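Local coordinates for protein cyclopropane mycolic acid synthase 3 (Mycobacterium tuberculosis, PDB 1L1E) that probably converts a double bond of mycolic acid chains into a cyclopropane ring, taking the methylene carbon from S-adenosyl-L-methionine, at residues A[219-229]-A[276-287]. Numbering follows the deposited sequence.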
ATOM      1  N   GLY A 219     -11.240  -7.300 -18.368  1.00 21.43           N
ATOM      2  CA  GLY A 219     -12.540  -6.659 -18.416  1.00 21.52           C
ATOM      3  C   GLY A 219     -12.654  -5.351 -17.646  1.00 21.63           C
ATOM      4  O   GLY A 219     -13.656  -4.649 -17.763  1.00 23.18           O
ATOM      5  N   PHE A 220     -11.638  -5.022 -16.853  0.78 20.49           N
ATOM      6  CA  PHE A 220     -11.654  -3.794 -16.068  0.78 20.90           C
ATOM      7  C   PHE A 220     -11.533  -2.539 -16.910  0.78 20.92           C
ATOM      8  O   PHE A 220     -10.810  -2.492 -17.913  0.78 22.08           O
ATOM      9  CB  PHE A 220     -10.514  -3.780 -15.045  0.78 18.52           C
ATOM     10  CG  PHE A 220     -10.821  -4.496 -13.757  1.00 17.27           C
ATOM     11  CD1 PHE A 220      -9.908  -5.394 -13.217  1.00 16.19           C
ATOM     12  CD2 PHE A 220     -11.980  -4.206 -13.037  1.00 18.73           C
ATOM     13  CE1 PHE A 220     -10.137  -5.990 -11.972  1.00 19.82           C
ATOM     14  CE2 PHE A 220     -12.216  -4.792 -11.796  1.00 18.84           C
ATOM     15  CZ  PHE A 220     -11.286  -5.690 -11.261  1.00 16.73           C
ATOM     16  N   ARG A 221     -12.257  -1.516 -16.483  0.81 22.07           N
ATOM     17  CA  ARG A 221     -12.201  -0.221 -17.126  0.81 21.80           C
ATOM     18  C   ARG A 221     -11.529   0.694 -16.099  0.81 23.16           C
ATOM     19  O   ARG A 221     -11.982   0.792 -14.953  0.81 23.28           O
ATOM     20  CB  ARG A 221     -13.615   0.271 -17.447  0.81 25.83           C
ATOM     21  CG  ARG A 221     -14.317  -0.541 -18.538  1.00 28.90           C
ATOM     22  CD  ARG A 221     -15.777  -0.151 -18.698  1.00 29.41           C
ATOM     23  NE  ARG A 221     -16.542  -0.395 -17.479  1.00 31.06           N
ATOM     24  CZ  ARG A 221     -17.073   0.568 -16.729  1.00 33.93           C
ATOM     25  NH1 ARG A 221     -16.924   1.841 -17.076  1.00 33.39           N
ATOM     26  NH2 ARG A 221     -17.750   0.261 -15.629  1.00 34.63           N
ATOM     27  N   VAL A 222     -10.429   1.331 -16.490  0.78 21.15           N
ATOM     28  CA  VAL A 222      -9.729   2.241 -15.600  0.78 20.75           C
ATOM     29  C   VAL A 222     -10.433   3.580 -15.715  0.78 20.99           C
ATOM     30  O   VAL A 222     -10.172   4.348 -16.642  0.78 18.53           O
ATOM     31  CB  VAL A 222      -8.261   2.409 -16.015  0.78 22.93           C
ATOM     32  CG1 VAL A 222      -7.564   3.380 -15.078  1.00 21.27           C
ATOM     33  CG2 VAL A 222      -7.574   1.056 -16.015  1.00 24.29           C
ATOM     34  N   THR A 223     -11.323   3.859 -14.770  1.00 20.03           N
ATOM     35  CA  THR A 223     -12.099   5.098 -14.794  1.00 23.20           C
ATOM     36  C   THR A 223     -11.477   6.323 -14.114  1.00 21.34           C
ATOM     37  O   THR A 223     -11.969   7.447 -14.280  1.00 21.01           O
ATOM     38  CB  THR A 223     -13.498   4.867 -14.191  1.00 23.33           C
ATOM     39  OG1 THR A 223     -13.365   4.360 -12.859  1.00 23.30           O
ATOM     40  CG2 THR A 223     -14.280   3.855 -15.036  1.00 25.35           C
ATOM     41  N   ALA A 224     -10.410   6.112 -13.350  1.00 20.55           N
ATOM     42  CA  ALA A 224      -9.746   7.213 -12.667  1.00 20.18           C
ATOM     43  C   ALA A 224      -8.323   6.868 -12.234  1.00 19.12           C
ATOM     44  O   ALA A 224      -8.011   5.715 -11.914  1.00 20.43           O
ATOM     45  CB  ALA A 224     -10.575   7.645 -11.442  1.00 22.24           C
ATOM     46  N   VAL A 225      -7.452   7.869 -12.254  1.00 16.16           N
ATOM     47  CA  VAL A 225      -6.069   7.690 -11.820  1.00 17.15           C
ATOM     48  C   VAL A 225      -5.648   8.972 -11.111  1.00 17.78           C
ATOM     49  O   VAL A 225      -5.954  10.074 -11.569  1.00 20.08           O
ATOM     50  CB  VAL A 225      -5.090   7.460 -12.994  1.00 19.06           C
ATOM     51  CG1 VAL A 225      -3.759   6.950 -12.443  1.00 17.33           C
ATOM     52  CG2 VAL A 225      -5.670   6.481 -13.989  1.00 23.72           C
ATOM     53  N   GLN A 226      -4.954   8.824  -9.992  1.00 17.69           N
ATOM     54  CA  GLN A 226      -4.499   9.977  -9.231  1.00 18.61           C
ATOM     55  C   GLN A 226      -3.087   9.717  -8.774  1.00 18.47           C
ATOM     56  O   GLN A 226      -2.810   8.662  -8.215  1.00 18.02           O
ATOM     57  CB  GLN A 226      -5.405  10.212  -8.010  1.00 16.63           C
ATOM     58  CG  GLN A 226      -4.866  11.256  -7.016  1.00 16.36           C
ATOM     59  CD  GLN A 226      -5.933  11.697  -6.011  1.00 19.89           C
ATOM     60  OE1 GLN A 226      -7.012  11.105  -5.946  1.00 19.11           O
ATOM     61  NE2 GLN A 226      -5.630  12.736  -5.228  1.00 16.15           N
ATOM     62  N   SER A 227      -2.186  10.662  -9.033  1.00 19.23           N
ATOM     63  CA  SER A 227      -0.801  10.502  -8.608  1.00 19.29           C
ATOM     64  C   SER A 227      -0.591  11.189  -7.261  1.00 19.10           C
ATOM     65  O   SER A 227      -1.174  12.238  -6.991  1.00 18.08           O
ATOM     66  CB  SER A 227       0.152  11.092  -9.648  1.00 20.72           C
ATOM     67  OG  SER A 227      -0.124  12.462  -9.850  1.00 25.52           O
ATOM     68  N   LEU A 228       0.241  10.589  -6.419  1.00 19.12           N
ATOM     69  CA  LEU A 228       0.533  11.126  -5.092  1.00 23.48           C
ATOM     70  C   LEU A 228       2.035  11.247  -4.894  1.00 23.04           C
ATOM     71  O   LEU A 228       2.536  11.176  -3.774  1.00 23.26           O
ATOM     72  CB  LEU A 228      -0.045  10.194  -4.026  1.00 24.66           C
ATOM     73  CG  LEU A 228      -1.574  10.127  -3.993  1.00 28.11           C
ATOM     74  CD1 LEU A 228      -2.009   9.041  -3.027  1.00 29.68           C
ATOM     75  CD2 LEU A 228      -2.139  11.485  -3.570  1.00 28.67           C
ATOM     76  N   GLN A 229       2.747  11.434  -5.997  1.00 23.63           N
ATOM     77  CA  GLN A 229       4.199  11.528  -5.982  1.00 25.05           C
ATOM     78  C   GLN A 229       4.837  12.264  -4.801  1.00 23.34           C
ATOM     79  O   GLN A 229       5.625  11.674  -4.048  1.00 21.27           O
ATOM     80  CB  GLN A 229       4.673  12.156  -7.296  1.00 26.22           C
ATOM     81  CG  GLN A 229       6.181  12.148  -7.497  1.00 27.43           C
ATOM     82  CD  GLN A 229       6.557  12.579  -8.899  1.00 30.02           C
ATOM     83  OE1 GLN A 229       6.231  13.686  -9.327  1.00 29.01           O
ATOM     84  NE2 GLN A 229       7.234  11.696  -9.633  1.00 31.57           N
ATOM     85  N   GLY A 276      11.219  12.810  -9.133  1.00 34.01           N
ATOM     86  CA  GLY A 276      10.408  12.236 -10.195  1.00 31.55           C
ATOM     87  C   GLY A 276      10.834  10.922 -10.823  1.00 28.95           C
ATOM     88  O   GLY A 276      10.327  10.571 -11.885  1.00 27.02           O
ATOM     89  N   TYR A 277      11.751  10.197 -10.188  1.00 28.81           N
ATOM     90  CA  TYR A 277      12.213   8.910 -10.719  1.00 29.58           C
ATOM     91  C   TYR A 277      11.176   7.806 -10.549  1.00 29.80           C
ATOM     92  O   TYR A 277      11.200   6.794 -11.262  1.00 31.42           O
ATOM     93  CB  TYR A 277      13.511   8.481 -10.035  1.00 33.20           C
ATOM     94  CG  TYR A 277      14.701   9.295 -10.467  1.00 36.49           C
ATOM     95  CD1 TYR A 277      14.984  10.524  -9.879  1.00 37.35           C
ATOM     96  CD2 TYR A 277      15.520   8.856 -11.502  1.00 36.52           C
ATOM     97  CE1 TYR A 277      16.062  11.298 -10.312  1.00 41.86           C
ATOM     98  CE2 TYR A 277      16.588   9.620 -11.944  1.00 40.67           C
ATOM     99  CZ  TYR A 277      16.858  10.836 -11.348  1.00 41.37           C
ATOM    100  OH  TYR A 277      17.933  11.574 -11.789  1.00 44.22           O
ATOM    101  N   THR A 278      10.277   7.998  -9.592  0.88 26.93           N
ATOM    102  CA  THR A 278       9.221   7.031  -9.329  0.88 27.16           C
ATOM    103  C   THR A 278       7.954   7.788  -8.931  0.88 24.68           C
ATOM    104  O   THR A 278       8.015   8.968  -8.603  0.88 26.16           O
ATOM    105  CB  THR A 278       9.640   6.042  -8.210  1.00 27.94           C
ATOM    106  OG1 THR A 278       9.909   6.758  -7.000  1.00 28.78           O
ATOM    107  CG2 THR A 278      10.896   5.297  -8.619  1.00 29.40           C
ATOM    108  N   ASP A 279       6.809   7.116  -8.971  0.88 23.13           N
ATOM    109  CA  ASP A 279       5.540   7.755  -8.627  0.88 21.95           C
ATOM    110  C   ASP A 279       4.658   6.763  -7.860  0.88 21.05           C
ATOM    111  O   ASP A 279       5.003   5.585  -7.718  0.88 20.52           O
ATOM    112  CB  ASP A 279       4.820   8.191  -9.914  0.88 22.19           C
ATOM    113  CG  ASP A 279       3.895   9.393  -9.712  1.00 25.54           C
ATOM    114  OD1 ASP A 279       3.154   9.443  -8.712  1.00 25.82           O
ATOM    115  OD2 ASP A 279       3.898  10.292 -10.578  1.00 28.34           O
ATOM    116  N   VAL A 280       3.532   7.255  -7.350  0.85 19.88           N
ATOM    117  CA  VAL A 280       2.568   6.417  -6.633  0.85 18.82           C
ATOM    118  C   VAL A 280       1.202   6.822  -7.175  0.85 21.67           C
ATOM    119  O   VAL A 280       0.814   7.990  -7.092  0.85 21.77           O
ATOM    120  CB  VAL A 280       2.600   6.648  -5.113  0.85 17.65           C
ATOM    121  CG1 VAL A 280       1.419   5.935  -4.452  1.00 22.23           C
ATOM    122  CG2 VAL A 280       3.897   6.114  -4.535  1.00 22.06           C
ATOM    123  N   ASP A 281       0.481   5.852  -7.728  1.00 19.93           N
ATOM    124  CA  ASP A 281      -0.820   6.100  -8.323  1.00 19.20           C
ATOM    125  C   ASP A 281      -1.944   5.289  -7.681  1.00 20.26           C
ATOM    126  O   ASP A 281      -1.727   4.186  -7.171  1.00 19.89           O
ATOM    127  CB  ASP A 281      -0.789   5.753  -9.814  1.00 19.70           C
ATOM    128  CG  ASP A 281      -0.234   6.882 -10.691  1.00 23.95           C
ATOM    129  OD1 ASP A 281       0.275   7.885 -10.160  1.00 24.32           O
ATOM    130  OD2 ASP A 281      -0.307   6.746 -11.931  1.00 23.45           O
ATOM    131  N   GLN A 282      -3.144   5.851  -7.718  1.00 17.18           N
ATOM    132  CA  GLN A 282      -4.319   5.172  -7.212  1.00 19.15           C
ATOM    133  C   GLN A 282      -5.178   4.980  -8.454  1.00 19.85           C
ATOM    134  O   GLN A 282      -5.593   5.955  -9.090  1.00 20.03           O
ATOM    135  CB  GLN A 282      -5.079   6.029  -6.185  1.00 17.52           C
ATOM    136  CG  GLN A 282      -4.386   6.231  -4.825  1.00 14.24           C
ATOM    137  CD  GLN A 282      -5.388   6.545  -3.704  1.00 18.07           C
ATOM    138  OE1 GLN A 282      -6.464   7.092  -3.955  1.00 19.40           O
ATOM    139  NE2 GLN A 282      -5.033   6.201  -2.466  1.00 17.22           N
ATOM    140  N   PHE A 283      -5.418   3.720  -8.813  1.00 20.13           N
ATOM    141  CA  PHE A 283      -6.225   3.400  -9.980  1.00 19.52           C
ATOM    142  C   PHE A 283      -7.605   2.954  -9.553  1.00 18.37           C
ATOM    143  O   PHE A 283      -7.747   2.050  -8.729  1.00 19.46           O
ATOM    144  CB  PHE A 283      -5.609   2.255 -10.793  1.00 18.31           C
ATOM    145  CG  PHE A 283      -4.219   2.528 -11.297  1.00 20.41           C
ATOM    146  CD1 PHE A 283      -3.116   2.272 -10.501  1.00 17.55           C
ATOM    147  CD2 PHE A 283      -4.017   3.003 -12.594  1.00 21.11           C
ATOM    148  CE1 PHE A 283      -1.820   2.478 -10.982  1.00 20.50           C
ATOM    149  CE2 PHE A 283      -2.729   3.211 -13.085  1.00 21.45           C
ATOM    150  CZ  PHE A 283      -1.628   2.947 -12.280  1.00 19.82           C
ATOM    151  N   THR A 284      -8.627   3.590 -10.105  1.00 18.15           N
ATOM    152  CA  THR A 284      -9.973   3.186  -9.798  1.00 18.32           C
ATOM    153  C   THR A 284     -10.379   2.327 -10.986  1.00 20.35           C
ATOM    154  O   THR A 284     -10.364   2.784 -12.131  1.00 20.31           O
ATOM    155  CB  THR A 284     -10.921   4.387  -9.664  1.00 19.43           C
ATOM    156  OG1 THR A 284     -10.452   5.256  -8.619  1.00 21.27           O
ATOM    157  CG2 THR A 284     -12.326   3.899  -9.313  1.00 19.77           C
ATOM    158  N   LEU A 285     -10.713   1.076 -10.710  1.00 19.35           N
ATOM    159  CA  LEU A 285     -11.104   0.148 -11.763  1.00 21.96           C
ATOM    160  C   LEU A 285     -12.531  -0.358 -11.562  1.00 21.87           C
ATOM    161  O   LEU A 285     -12.886  -0.832 -10.482  1.00 20.56           O
ATOM    162  CB  LEU A 285     -10.139  -1.036 -11.778  1.00 20.64           C
ATOM    163  CG  LEU A 285      -8.658  -0.684 -11.627  1.00 22.16           C
ATOM    164  CD1 LEU A 285      -7.863  -1.960 -11.517  1.00 23.43           C
ATOM    165  CD2 LEU A 285      -8.189   0.152 -12.796  1.00 21.51           C
ATOM    166  N   GLU A 286     -13.346  -0.251 -12.604  1.00 22.73           N
ATOM    167  CA  GLU A 286     -14.731  -0.705 -12.535  1.00 26.18           C
ATOM    168  C   GLU A 286     -14.926  -1.986 -13.341  1.00 28.17           C
ATOM    169  O   GLU A 286     -14.442  -2.098 -14.467  1.00 25.86           O
ATOM    170  CB  GLU A 286     -15.672   0.375 -13.059  1.00 27.44           C
ATOM    171  CG  GLU A 286     -15.811   1.571 -12.130  1.00 35.27           C
ATOM    172  CD  GLU A 286     -16.884   2.531 -12.592  1.00 36.36           C
ATOM    173  OE1 GLU A 286     -17.983   2.054 -12.930  1.00 39.79           O
ATOM    174  OE2 GLU A 286     -16.635   3.753 -12.612  1.00 39.71           O
ATOM    175  N   LYS A 287     -15.633  -2.951 -12.761  1.00 32.22           N
ATOM    176  CA  LYS A 287     -15.883  -4.220 -13.439  1.00 34.39           C
ATOM    177  C   LYS A 287     -16.778  -3.986 -14.649  1.00 36.99           C
ATOM    178  O   LYS A 287     -17.477  -2.975 -14.721  1.00 39.90           O
ATOM    179  CB  LYS A 287     -16.548  -5.213 -12.481  1.00 34.89           C
ATOM    180  CG  LYS A 287     -16.902  -6.552 -13.118  1.00 35.44           C
ATOM    181  CD  LYS A 287     -17.158  -7.632 -12.073  1.00 33.68           C
ATOM    182  CE  LYS A 287     -17.414  -8.977 -12.742  1.00 33.86           C
ATOM    183  NZ  LYS A 287     -17.357 -10.134 -11.804  1.00 35.64           N
TER
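R221 and E286 form a hydrogen-bonded pair near one end of an antiparallel ladder, the 6-7 edge of a 3-2-1-4-5-7-6 sheet characteristic of Rossmann-like class I methyltransferases. Strand 279-286 lies between 163-170 and the outermost strand 221-227. The backbone bond from E286 N to R221 O is 2.9 Å long; on the face their side chains share, R221 NH2 reaches E286 OE1 in a salt bridge, meeting the oxygen from above the carboxylate plane, the two flat groups 77° apart. A classic beta bulge follows, T223 and A224 both facing T284. Small A224 sets its CB against T284 CB. On this face too, K59 NZ bonds OE1 of both Q226 and Q282, tying the pair's amide side chains together.

V222, L285, V225 and F283 share the opposite face, which turns polar at S227 and D281. V222 and F283 pack on helix 208-216. Branched valines offer methyls sideways to larger neighbours: V222 CG2 presses on L285 CD2 at a tight 3.4 Å, and V225 CG1 lies 3.9 Å from F283 CE2. L285 CB sits over one face of the F220 ring, a CH-pi contact, while H155 meets that ring edge-to-face.

At the far end, chi1 of -172° and an extended chain carry the Q229 amide past D279, stacked on its carboxylate; this length lets NE2 reach T278 O, 3.0 Å away, its N-H nearly linear (176°) but approaching from above the carbonyl plane.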